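PDB 2CU2: putative mannose-1-phosphate guanylyl transferase from Thermus thermophilus, which probably transfers a guanylyl group from GTP to mannose 1-phosphate, giving GDP-mannose and pyrophosphate. Local coordinates for residues Trp17-Glu22 against Phe28-Glu33; Gly86-Gly91 against Leu103-Ala108; Glu94-Gly99 against Arg214-Ala219; Ile151-Arg156 against Val244-Gly249. One frame throughout, in Å; residues are numbered along the deposited sequence.

Contact 1: Trp17-Glu22 against Phe28-Glu33; sequences WPLSRE and FLPLFE
L19 and S20 meet L29, P30 and L31 inside the long loop that follows strand 3-8 and precedes helix 37-45, the region that in sugar-nucleotide transferases of this family carries the nucleotide-binding signature sequence. Neither segment has regular secondary structure, and the two parts of the loop meet through side chains. L19 is the hub. With CG anti to the backbone N (chi1 -176°), its branches reach the other segment, where CD2 of L19 lies 3.6 Å from CD2 of L31 and 3.8 Å from CB of L29. The L19 and L29 chains slide past each other in opposite directions. The second branch, CD1 of L19, only brushes the P30 ring, at 4.3 Å from its CD. L29 returns the contact at backbone level: its CD2 rests 3.4 Å from the carbonyl O of L19, while its CD1 stands 3.8 Å from CB of S20. S20 meets L29 through carbon, and its OG is hydrogen-bonded to the carbonyl O of G13. An alanine at L19 would strip both methyl branches, is likely to open a gap beside L29 and L31, and would probably leave these leucines freer to shift. Just before L19 a cis peptide precedes P18, whose CB sits 3.6 Å above the W17 ring, over its centre. The W17 side chain packs against strand 314-319 and helix 327-334, and on A299 of the second subunit. On the other segment, P30 O accepts a bond from Y292 of strand 290-293, and L31 rests on L37 at the start of helix 37-45.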
loop_
_atom_site.group_PDB
_atom_site.type_symbol
_atom_site.label_atom_id
_atom_site.label_comp_id
_atom_site.label_asym_id
_atom_site.label_seq_id
_atom_site.Cartn_x
_atom_site.Cartn_y
_atom_site.Cartn_z
ATOM N N TRP A 17 12.748 2.820 3.062
ATOM C CA TRP A 17 12.147 2.725 1.732
ATOM C C TRP A 17 10.658 2.488 2.031
ATOM O O TRP A 17 10.325 1.827 3.020
ATOM C CB TRP A 17 12.734 1.519 0.987
ATOM C CG TRP A 17 12.168 1.310 -0.393
ATOM C CD1 TRP A 17 12.674 1.790 -1.573
ATOM C CD2 TRP A 17 10.960 0.616 -0.727
ATOM N NE1 TRP A 17 11.851 1.435 -2.622
ATOM C CE2 TRP A 17 10.793 0.716 -2.132
ATOM C CE3 TRP A 17 10.000 -0.077 0.021
ATOM C CZ2 TRP A 17 9.700 0.146 -2.801
ATOM C CZ3 TRP A 17 8.915 -0.640 -0.642
ATOM C CH2 TRP A 17 8.775 -0.526 -2.041
ATOM N N PRO A 18 9.743 2.990 1.182
ATOM C CA PRO A 18 9.885 3.762 -0.055
ATOM C C PRO A 18 10.048 5.269 0.113
ATOM O O PRO A 18 10.149 5.989 -0.883
ATOM C CB PRO A 18 8.598 3.440 -0.787
ATOM C CG PRO A 18 7.614 3.506 0.335
ATOM C CD PRO A 18 8.316 2.716 1.440
ATOM N N LEU A 19 10.052 5.753 1.351
ATOM C CA LEU A 19 10.182 7.187 1.576
ATOM C C LEU A 19 11.536 7.712 1.129
ATOM O O LEU A 19 11.622 8.780 0.524
ATOM C CB LEU A 19 9.949 7.535 3.046
ATOM C CG LEU A 19 9.979 9.033 3.367
ATOM C CD1 LEU A 19 8.850 9.738 2.636
ATOM C CD2 LEU A 19 9.854 9.239 4.868
ATOM N N SER A 20 12.598 6.968 1.420
ATOM C CA SER A 20 13.922 7.386 0.987
ATOM C C SER A 20 14.142 7.152 -0.508
ATOM O O SER A 20 13.547 6.288 -1.143
ATOM C CB SER A 20 14.969 6.642 1.816
ATOM O OG SER A 20 14.744 5.232 1.719
ATOM N N ARG A 21 15.021 8.009 -1.066
ATOM C CA ARG A 21 15.268 8.017 -2.508
ATOM C C ARG A 21 16.777 8.039 -2.793
ATOM O O ARG A 21 17.590 8.315 -1.922
ATOM C CB ARG A 21 14.660 9.305 -3.062
ATOM C CG ARG A 21 13.157 9.215 -3.316
ATOM C CD ARG A 21 12.775 9.936 -4.609
ATOM N NE ARG A 21 12.002 11.148 -4.328
ATOM C CZ ARG A 21 12.424 12.294 -4.890
ATOM N NH1 ARG A 21 13.511 12.304 -5.642
ATOM N NH2 ARG A 21 11.689 13.402 -4.756
ATOM N N GLU A 22 17.145 7.726 -4.055
ATOM C CA GLU A 22 18.549 7.862 -4.446
ATOM C C GLU A 22 19.029 9.303 -4.267
ATOM O O GLU A 22 20.086 9.579 -3.714
ATOM C CB GLU A 22 18.711 7.447 -5.916
ATOM C CG GLU A 22 19.966 6.596 -6.153
ATOM C CD GLU A 22 21.153 7.497 -6.410
ATOM O OE1 GLU A 22 21.570 8.183 -5.488
ATOM O OE2 GLU A 22 21.705 7.441 -7.507
ATOM N N PHE A 28 16.708 14.245 4.464
ATOM C CA PHE A 28 15.835 15.100 3.668
ATOM C C PHE A 28 14.413 14.556 3.501
ATOM O O PHE A 28 13.697 14.877 2.560
ATOM C CB PHE A 28 16.500 15.351 2.314
ATOM C CG PHE A 28 17.884 15.895 2.505
ATOM C CD1 PHE A 28 18.065 17.262 2.682
ATOM C CD2 PHE A 28 18.976 15.048 2.422
ATOM C CE1 PHE A 28 19.347 17.780 2.775
ATOM C CE2 PHE A 28 20.260 15.575 2.516
ATOM C CZ PHE A 28 20.451 16.940 2.694
ATOM N N LEU A 29 14.020 13.673 4.440
ATOM C CA LEU A 29 12.691 13.084 4.352
ATOM C C LEU A 29 11.642 13.753 5.243
ATOM O O LEU A 29 11.864 14.020 6.417
ATOM C CB LEU A 29 12.864 11.612 4.734
ATOM C CG LEU A 29 13.916 10.914 3.865
ATOM C CD1 LEU A 29 14.129 9.451 4.263
ATOM C CD2 LEU A 29 13.546 10.905 2.382
ATOM N N PRO A 30 10.452 14.050 4.683
ATOM C CA PRO A 30 9.386 14.690 5.444
ATOM C C PRO A 30 8.729 13.705 6.407
ATOM O O PRO A 30 7.916 12.872 6.030
ATOM C CB PRO A 30 8.350 15.209 4.451
ATOM C CG PRO A 30 8.503 14.395 3.174
ATOM C CD PRO A 30 10.007 13.862 3.306
ATOM N N LEU A 31 9.133 13.799 7.692
ATOM C CA LEU A 31 8.688 12.802 8.665
ATOM C C LEU A 31 7.758 13.388 9.737
ATOM O O LEU A 31 6.551 13.489 9.567
ATOM C CB LEU A 31 9.925 12.193 9.321
ATOM C CG LEU A 31 10.485 11.010 8.526
ATOM C CD1 LEU A 31 11.756 10.436 9.152
ATOM C CD2 LEU A 31 9.498 9.847 8.419
ATOM N N PHE A 32 8.360 13.738 10.895
ATOM C CA PHE A 32 7.574 14.210 12.035
ATOM C C PHE A 32 7.116 15.667 11.867
ATOM O O PHE A 32 7.893 16.556 11.545
ATOM C CB PHE A 32 8.432 14.077 13.294
ATOM C CG PHE A 32 8.861 12.649 13.468
ATOM C CD1 PHE A 32 7.920 11.688 13.818
ATOM C CD2 PHE A 32 10.188 12.299 13.290
ATOM C CE1 PHE A 32 8.316 10.369 13.989
ATOM C CE2 PHE A 32 10.577 10.972 13.462
ATOM C CZ PHE A 32 9.644 10.004 13.811
ATOM N N GLU A 33 5.803 15.922 12.034
ATOM C CA GLU A 33 5.296 17.278 11.842
ATOM C C GLU A 33 5.407 17.725 10.380
ATOM O O GLU A 33 5.198 18.883 10.041
ATOM C CB GLU A 33 6.086 18.229 12.746
ATOM C CG GLU A 33 5.611 18.182 14.202
ATOM C CD GLU A 33 6.340 19.232 15.014
ATOM O OE1 GLU A 33 6.599 20.306 14.488
ATOM O OE2 GLU A 33 6.616 18.971 16.188
#

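Contact 2: Gly86-Gly91 against Leu103-Ala108; sequences GAVLLG and LLVLPA
V88 and G91 of helix 83-98 pack on V105 and L103 of strand 102-107, joining helix to strand in a beta-alpha-beta crossover. The chain leaves strand 74-78, runs through this helix and comes back as a strand parallel to the first, with strands 54-59 and 3-8 between them. This is the Rossmann-like part of the GT-A fold. Apolar contact between side chains is confined to the two valines, with CG2 of V88 standing 4.1 Å from CG1 of V105. The side chains cross at about a right angle, and one methyl of each fork does the touching. In V105 it is the branch anti to the backbone N (chi1 170°). Backbone hydrogen bonds hold each partner in shape separately. Within the helix, G91 N binds A87 O at 3.0 Å and L90 N binds G86 O at 3.2 Å. The strand is bonded to both its neighbours: L103 and V105 pair with F192 and F190 of strand 184-192, whereas L104 and L106 pair with strand 3-8. L103 and V105 also pack against F192, and A87 and V105 each touch M8, which extends the apolar layer beneath the helix. The remaining kind of contact sets a side chain against bare backbone. G91 has no side chain to intervene, and its CA is 7.9 Å from that of L103. With its CG anti to the backbone N, L103 lays CD2 3.9 Å from both the carbonyl C and O of G91.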
loop_
_atom_site.group_PDB
_atom_site.type_symbol
_atom_site.label_atom_id
_atom_site.label_comp_id
_atom_site.label_asym_id
_atom_site.label_seq_id
_atom_site.Cartn_x
_atom_site.Cartn_y
_atom_site.Cartn_z
ATOM N N GLY A 86 35.725 11.431 8.428
ATOM C CA GLY A 86 36.049 12.286 7.295
ATOM C C GLY A 86 35.310 13.624 7.382
ATOM O O GLY A 86 35.877 14.689 7.184
ATOM N N ALA A 87 34.023 13.593 7.715
ATOM C CA ALA A 87 33.268 14.831 7.867
ATOM C C ALA A 87 33.857 15.670 9.006
ATOM O O ALA A 87 33.982 16.884 8.891
ATOM C CB ALA A 87 31.798 14.520 8.142
ATOM N N VAL A 88 34.228 15.021 10.105
ATOM C CA VAL A 88 34.802 15.739 11.239
ATOM C C VAL A 88 36.129 16.397 10.836
ATOM O O VAL A 88 36.434 17.512 11.260
ATOM C CB VAL A 88 35.019 14.793 12.441
ATOM C CG1 VAL A 88 35.845 15.486 13.511
ATOM C CG2 VAL A 88 33.661 14.376 13.024
ATOM N N LEU A 89 36.908 15.702 10.013
ATOM C CA LEU A 89 38.176 16.239 9.529
ATOM C C LEU A 89 37.933 17.586 8.850
ATOM O O LEU A 89 38.605 18.569 9.143
ATOM C CB LEU A 89 38.815 15.271 8.529
ATOM C CG LEU A 89 39.899 15.857 7.615
ATOM C CD1 LEU A 89 41.107 16.261 8.442
ATOM C CD2 LEU A 89 40.288 14.824 6.558
ATOM N N LEU A 90 36.963 17.623 7.945
ATOM C CA LEU A 90 36.649 18.845 7.216
ATOM C C LEU A 90 36.171 19.951 8.160
ATOM O O LEU A 90 36.489 21.122 8.011
ATOM C CB LEU A 90 35.553 18.524 6.200
ATOM C CG LEU A 90 35.961 17.421 5.223
ATOM C CD1 LEU A 90 34.973 17.276 4.061
ATOM C CD2 LEU A 90 37.328 17.673 4.591
ATOM N N GLY A 91 35.340 19.543 9.138
ATOM C CA GLY A 91 34.820 20.516 10.089
ATOM C C GLY A 91 35.945 21.167 10.895
ATOM O O GLY A 91 35.932 22.354 11.191
ATOM N N LEU A 103 34.111 23.514 18.672
ATOM C CA LEU A 103 33.440 22.915 17.532
ATOM C C LEU A 103 32.441 21.893 18.059
ATOM O O LEU A 103 32.780 21.007 18.845
ATOM C CB LEU A 103 34.428 22.232 16.578
ATOM C CG LEU A 103 33.734 21.540 15.400
ATOM C CD1 LEU A 103 32.962 22.564 14.575
ATOM C CD2 LEU A 103 34.757 20.804 14.544
ATOM N N LEU A 104 31.200 22.041 17.621
ATOM C CA LEU A 104 30.131 21.149 18.021
ATOM C C LEU A 104 29.858 20.255 16.806
ATOM O O LEU A 104 29.742 20.746 15.684
ATOM C CB LEU A 104 28.910 21.995 18.378
ATOM C CG LEU A 104 27.911 21.525 19.427
ATOM C CD1 LEU A 104 28.624 20.935 20.635
ATOM C CD2 LEU A 104 27.062 22.727 19.825
ATOM N N VAL A 105 29.798 18.947 17.021
ATOM C CA VAL A 105 29.543 18.017 15.927
ATOM C C VAL A 105 28.244 17.263 16.180
ATOM O O VAL A 105 28.083 16.626 17.221
ATOM C CB VAL A 105 30.693 16.993 15.781
ATOM C CG1 VAL A 105 30.296 15.898 14.809
ATOM C CG2 VAL A 105 31.952 17.692 15.301
ATOM N N LEU A 106 27.314 17.332 15.233
ATOM C CA LEU A 106 26.047 16.637 15.407
ATOM C C LEU A 106 25.423 16.072 14.137
ATOM O O LEU A 106 25.567 16.630 13.046
ATOM C CB LEU A 106 25.032 17.557 16.083
ATOM C CG LEU A 106 24.860 18.932 15.443
ATOM C CD1 LEU A 106 23.425 19.128 14.991
ATOM C CD2 LEU A 106 25.252 19.992 16.450
ATOM N N PRO A 107 24.714 14.940 14.268
ATOM C CA PRO A 107 23.973 14.310 13.183
ATOM C C PRO A 107 22.673 15.059 12.889
ATOM O O PRO A 107 22.078 15.694 13.748
ATOM C CB PRO A 107 23.673 12.877 13.600
ATOM C CG PRO A 107 23.670 12.851 15.122
ATOM C CD PRO A 107 24.527 14.156 15.483
ATOM N N ALA A 108 22.257 14.996 11.610
ATOM C CA ALA A 108 21.052 15.703 11.212
ATOM C C ALA A 108 19.893 14.731 10.992
ATOM O O ALA A 108 18.800 15.105 10.594
ATOM C CB ALA A 108 21.355 16.465 9.922
#

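Contact 3: Glu94-Gly99 against Arg214-Ala219; sequences EALKEG and RLLAGA
K97 and L216 bring their CA atoms to 7.8 Å where two helices end side by side, and each helix finishes in a Schellman motif. In segment 94-99 the glycine is G99, at phi 81°, and its N bonds to L96 O at 2.9 Å and more weakly to A95 O. In segment 214-219 the corresponding residue is G218, also at positive phi. Its N reaches L215 O, while A219 N reaches back to R214 O at 2.7 Å; a side chain on G218 would run into the carbonyl O of A217. Near this end of helix 206-216, the guanidinium of R214 forms a salt bridge with E223. The helices thus closed off, 83-98 and 206-216, lie next to each other in the GT-A nucleotidyltransferase fold, at the protein surface. L215 turns its side chain to L89 and L90 further back on helix 83-98, and L96 also touches P194. Between the two ends, L216 does the work with both of its methyls. Its CD1 meets CD1 of L96 at 3.9 Å, the two leucines crossing at about a right angle. Its CD2 meets the aliphatic part of K97, 4.1 Å from CD. K97 leaves the backbone with CG wedged between N and the carbonyl carbon (chi1 62°), then bends at chi3, which carries its amine back over its own helix. There NZ forms a salt bridge to OE2 of E94 at 2.8 Å, one turn earlier, coming in on the syn side but 35° out of the carboxylate plane.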
loop_
_atom_site.group_PDB
_atom_site.type_symbol
_atom_site.label_atom_id
_atom_site.label_comp_id
_atom_site.label_asym_id
_atom_site.label_seq_id
_atom_site.Cartn_x
_atom_site.Cartn_y
_atom_site.Cartn_z
ATOM N N GLU A 94 37.982 23.781 8.915
ATOM C CA GLU A 94 37.325 25.079 8.829
ATOM C C GLU A 94 37.392 25.838 10.157
ATOM O O GLU A 94 37.701 27.020 10.218
ATOM C CB GLU A 94 35.867 24.848 8.429
ATOM C CG GLU A 94 35.722 24.467 6.957
ATOM C CD GLU A 94 36.242 25.597 6.101
ATOM O OE1 GLU A 94 35.784 26.717 6.266
ATOM O OE2 GLU A 94 37.112 25.345 5.268
ATOM N N ALA A 95 37.048 25.119 11.244
ATOM C CA ALA A 95 37.073 25.746 12.562
ATOM C C ALA A 95 38.434 26.377 12.863
ATOM O O ALA A 95 38.546 27.475 13.394
ATOM C CB ALA A 95 36.759 24.672 13.605
ATOM N N LEU A 96 39.496 25.619 12.535
ATOM C CA LEU A 96 40.841 26.092 12.832
ATOM C C LEU A 96 41.139 27.443 12.178
ATOM O O LEU A 96 41.501 28.416 12.827
ATOM C CB LEU A 96 41.838 25.041 12.342
ATOM C CG LEU A 96 41.995 23.882 13.329
ATOM C CD1 LEU A 96 42.877 22.760 12.778
ATOM C CD2 LEU A 96 42.623 24.311 14.655
ATOM N N LYS A 97 41.015 27.478 10.837
ATOM C CA LYS A 97 41.346 28.710 10.129
ATOM C C LYS A 97 40.259 29.778 10.283
ATOM O O LYS A 97 40.404 30.920 9.870
ATOM C CB LYS A 97 41.588 28.390 8.654
ATOM C CG LYS A 97 40.351 27.819 7.960
ATOM C CD LYS A 97 40.721 26.936 6.766
ATOM C CE LYS A 97 39.939 27.301 5.500
ATOM N NZ LYS A 97 39.767 26.109 4.670
ATOM N N GLU A 98 39.120 29.357 10.866
ATOM C CA GLU A 98 38.102 30.337 11.223
ATOM C C GLU A 98 38.384 30.919 12.613
ATOM O O GLU A 98 37.791 31.896 13.050
ATOM C CB GLU A 98 36.736 29.647 11.210
ATOM C CG GLU A 98 36.089 29.649 9.824
ATOM C CD GLU A 98 36.149 31.044 9.239
ATOM O OE1 GLU A 98 36.008 32.000 9.987
ATOM O OE2 GLU A 98 36.327 31.159 8.027
ATOM N N GLY A 99 39.305 30.242 13.327
ATOM C CA GLY A 99 39.714 30.733 14.638
ATOM C C GLY A 99 38.716 30.343 15.729
ATOM O O GLY A 99 38.583 30.994 16.756
ATOM N N ARG A 214 47.744 18.724 5.525
ATOM C CA ARG A 214 47.887 19.045 4.112
ATOM C C ARG A 214 46.747 19.937 3.609
ATOM O O ARG A 214 46.915 20.775 2.734
ATOM C CB ARG A 214 47.914 17.733 3.327
ATOM C CG ARG A 214 49.190 16.932 3.588
ATOM C CD ARG A 214 49.506 15.965 2.442
ATOM N NE ARG A 214 48.582 14.830 2.461
ATOM C CZ ARG A 214 47.775 14.673 1.394
ATOM N NH1 ARG A 214 47.841 15.521 0.383
ATOM N NH2 ARG A 214 46.904 13.662 1.368
ATOM N N LEU A 215 45.545 19.706 4.166
ATOM C CA LEU A 215 44.405 20.520 3.755
ATOM C C LEU A 215 44.632 21.998 4.081
ATOM O O LEU A 215 44.423 22.891 3.271
ATOM C CB LEU A 215 43.160 20.005 4.479
ATOM C CG LEU A 215 42.555 18.779 3.793
ATOM C CD1 LEU A 215 41.374 18.194 4.570
ATOM C CD2 LEU A 215 42.036 19.087 2.387
ATOM N N LEU A 216 45.047 22.242 5.335
ATOM C CA LEU A 216 45.344 23.607 5.747
ATOM C C LEU A 216 46.488 24.202 4.918
ATOM O O LEU A 216 46.628 25.412 4.764
ATOM C CB LEU A 216 45.744 23.573 7.225
ATOM C CG LEU A 216 44.570 23.256 8.153
ATOM C CD1 LEU A 216 45.026 22.911 9.573
ATOM C CD2 LEU A 216 43.595 24.424 8.289
ATOM N N ALA A 217 47.341 23.296 4.402
ATOM C CA ALA A 217 48.524 23.742 3.674
ATOM C C ALA A 217 48.281 23.807 2.163
ATOM O O ALA A 217 49.205 23.877 1.363
ATOM C CB ALA A 217 49.661 22.764 3.977
ATOM N N GLY A 218 46.996 23.729 1.766
ATOM C CA GLY A 218 46.650 24.000 0.371
ATOM C C GLY A 218 46.410 22.741 -0.486
ATOM O O GLY A 218 46.247 22.810 -1.698
ATOM N N ALA A 219 46.420 21.548 0.144
ATOM C CA ALA A 219 46.175 20.333 -0.650
ATOM C C ALA A 219 44.751 20.288 -1.222
ATOM O O ALA A 219 43.840 20.948 -0.741
ATOM C CB ALA A 219 46.417 19.099 0.229
#

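Contact 4: Ile151-Arg156 against Val244-Gly249; sequences IRLGPR and VRVVLG
I151 and L153 meet V246 and L248 mainly through methyl groups, and the guanidinium groups of R245 and R156 have their polar partners outside the two segments. The guanidinium of R245 makes a cation-pi contact with F133, a salt bridge with E130 and a bond to A128 O. That of R156 is held by G158 O and the hydroxyl of Y161. What remains between the strands is aliphatic. L153, with CG beside its backbone N and anti to the carbonyl carbon (chi1 -61°), divides its two branches between two partners. CD2 lies over V246, 3.7 Å from CG1, and the side chains cross nearly perpendicularly. CD1 of L153 points at the end of L248, the two leucines tip to tip, and is 4.1 Å from both CD1 and CD2 of that residue. I151 adds CG2, which lies 4.0 Å from CG2 of V246 as the two side chains slide past each other. CG1 of V246 meets L153, while CG2 lies near both I151 and L153. A serine in place of L153 would lack both branches and would probably leave V246 and the tip of L248 without their apolar mate. V184 of strand 184-192 also touches I151, L153 and L248 and so belongs to the same apolar cluster. The two strands are not bonded to each other: their axes pass 8.3 Å apart at 92°, and strand 160-167 pairs with both. Such nearly orthogonal packing, with alternate residues pointing inward, is what a strongly curled beta sheet produces where it folds over onto itself.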
loop_
_atom_site.group_PDB
_atom_site.type_symbol
_atom_site.label_atom_id
_atom_site.label_comp_id
_atom_site.label_asym_id
_atom_site.label_seq_id
_atom_site.Cartn_x
_atom_site.Cartn_y
_atom_site.Cartn_z
ATOM N N ILE A 151 28.001 4.072 26.100
ATOM C CA ILE A 151 29.129 4.706 26.770
ATOM C C ILE A 151 29.151 4.344 28.256
ATOM O O ILE A 151 28.114 4.362 28.917
ATOM C CB ILE A 151 29.058 6.238 26.676
ATOM C CG1 ILE A 151 28.961 6.683 25.213
ATOM C CG2 ILE A 151 30.291 6.844 27.332
ATOM C CD1 ILE A 151 28.757 8.187 25.048
ATOM N N ARG A 152 30.334 4.018 28.773
ATOM C CA ARG A 152 30.496 3.681 30.187
ATOM C C ARG A 152 30.667 4.985 30.938
ATOM O O ARG A 152 31.482 5.818 30.547
ATOM C CB ARG A 152 31.756 2.846 30.439
ATOM C CG ARG A 152 31.879 1.553 29.674
ATOM C CD ARG A 152 32.979 0.699 30.314
ATOM N NE ARG A 152 33.321 -0.479 29.522
ATOM C CZ ARG A 152 34.110 -0.455 28.451
ATOM N NH1 ARG A 152 34.646 0.689 28.039
ATOM N NH2 ARG A 152 34.359 -1.576 27.787
ATOM N N LEU A 153 29.927 5.161 32.023
ATOM C CA LEU A 153 30.042 6.386 32.797
ATOM C C LEU A 153 30.830 6.207 34.086
ATOM O O LEU A 153 30.654 5.225 34.804
ATOM C CB LEU A 153 28.661 6.925 33.148
ATOM C CG LEU A 153 27.715 7.322 32.018
ATOM C CD1 LEU A 153 26.455 7.913 32.643
ATOM C CD2 LEU A 153 28.384 8.332 31.087
ATOM N N GLY A 154 31.711 7.160 34.368
ATOM C CA GLY A 154 32.485 7.115 35.593
ATOM C C GLY A 154 31.729 7.985 36.580
ATOM O O GLY A 154 30.553 8.278 36.345
ATOM N N PRO A 155 32.356 8.423 37.686
ATOM C CA PRO A 155 31.639 9.268 38.647
ATOM C C PRO A 155 31.256 10.630 38.068
ATOM O O PRO A 155 31.891 11.122 37.133
ATOM C CB PRO A 155 32.628 9.376 39.810
ATOM C CG PRO A 155 33.954 9.307 39.122
ATOM C CD PRO A 155 33.740 8.184 38.128
ATOM N N ARG A 156 30.210 11.230 38.625
ATOM C CA ARG A 156 29.735 12.530 38.172
ATOM C C ARG A 156 30.594 13.666 38.715
ATOM O O ARG A 156 30.960 13.671 39.890
ATOM C CB ARG A 156 28.273 12.735 38.596
ATOM C CG ARG A 156 27.690 14.083 38.199
ATOM C CD ARG A 156 26.183 14.015 37.986
ATOM N NE ARG A 156 25.658 15.287 37.494
ATOM C CZ ARG A 156 24.560 15.417 36.753
ATOM N NH1 ARG A 156 23.852 14.346 36.406
ATOM N NH2 ARG A 156 24.169 16.619 36.344
ATOM N N VAL A 244 37.753 11.950 28.230
ATOM C CA VAL A 244 36.394 12.108 27.732
ATOM C C VAL A 244 35.410 12.474 28.847
ATOM O O VAL A 244 35.428 11.931 29.943
ATOM C CB VAL A 244 35.972 10.787 27.091
ATOM C CG1 VAL A 244 34.552 10.905 26.543
ATOM C CG2 VAL A 244 36.920 10.433 25.959
ATOM N N ARG A 245 34.555 13.468 28.542
ATOM C CA ARG A 245 33.469 13.805 29.455
ATOM C C ARG A 245 32.109 13.561 28.792
ATOM O O ARG A 245 31.960 13.610 27.580
ATOM C CB ARG A 245 33.600 15.281 29.837
ATOM C CG ARG A 245 34.710 15.534 30.857
ATOM C CD ARG A 245 35.040 17.025 30.986
ATOM N NE ARG A 245 35.974 17.254 32.093
ATOM C CZ ARG A 245 36.452 18.505 32.250
ATOM N NH1 ARG A 245 36.076 19.471 31.429
ATOM N NH2 ARG A 245 37.306 18.765 33.245
ATOM N N VAL A 246 31.103 13.246 29.628
ATOM C CA VAL A 246 29.783 12.965 29.072
ATOM C C VAL A 246 28.685 13.764 29.778
ATOM O O VAL A 246 28.585 13.787 30.998
ATOM C CB VAL A 246 29.516 11.465 29.217
ATOM C CG1 VAL A 246 28.173 11.110 28.582
ATOM C CG2 VAL A 246 30.619 10.676 28.537
ATOM N N VAL A 247 27.847 14.381 28.956
ATOM C CA VAL A 247 26.639 15.068 29.397
ATOM C C VAL A 247 25.382 14.255 29.079
ATOM O O VAL A 247 25.167 13.792 27.968
ATOM C CB VAL A 247 26.577 16.427 28.696
ATOM C CG1 VAL A 247 25.313 17.173 29.120
ATOM C CG2 VAL A 247 27.790 17.255 29.072
ATOM N N LEU A 248 24.555 14.053 30.123
ATOM C CA LEU A 248 23.333 13.285 29.928
ATOM C C LEU A 248 22.171 14.169 29.470
ATOM O O LEU A 248 21.740 15.092 30.150
ATOM C CB LEU A 248 22.974 12.615 31.256
ATOM C CG LEU A 248 23.895 11.445 31.601
ATOM C CD1 LEU A 248 23.357 10.603 32.759
ATOM C CD2 LEU A 248 24.103 10.484 30.432
ATOM N N GLY A 249 21.685 13.883 28.248
ATOM C CA GLY A 249 20.503 14.582 27.758
ATOM C C GLY A 249 19.228 13.874 28.223
ATOM O O GLY A 249 19.127 12.655 28.232
#

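Overall arrangement
All four contacts fall within the nucleotidyltransferase region, and contacts 2 and 3 are the pair that touch. They share helix 83-98, their centres are 14 Å apart, and CD1 of L215 lies 4.1 Å from CD2 of L89 and likewise from CD2 of L90. A layered path therefore runs from strand through helix to outer helix. Contact 4 belongs to the same large sheet as contact 2, at its curled part, with centres about 21 Å apart. Contact 1, in the signature-bearing loop probably close to the nucleotide site, comes within about 7 Å of contact 2 by nearest atoms, but its centre is about 33 Å from that of contact 4, across the chain's centre.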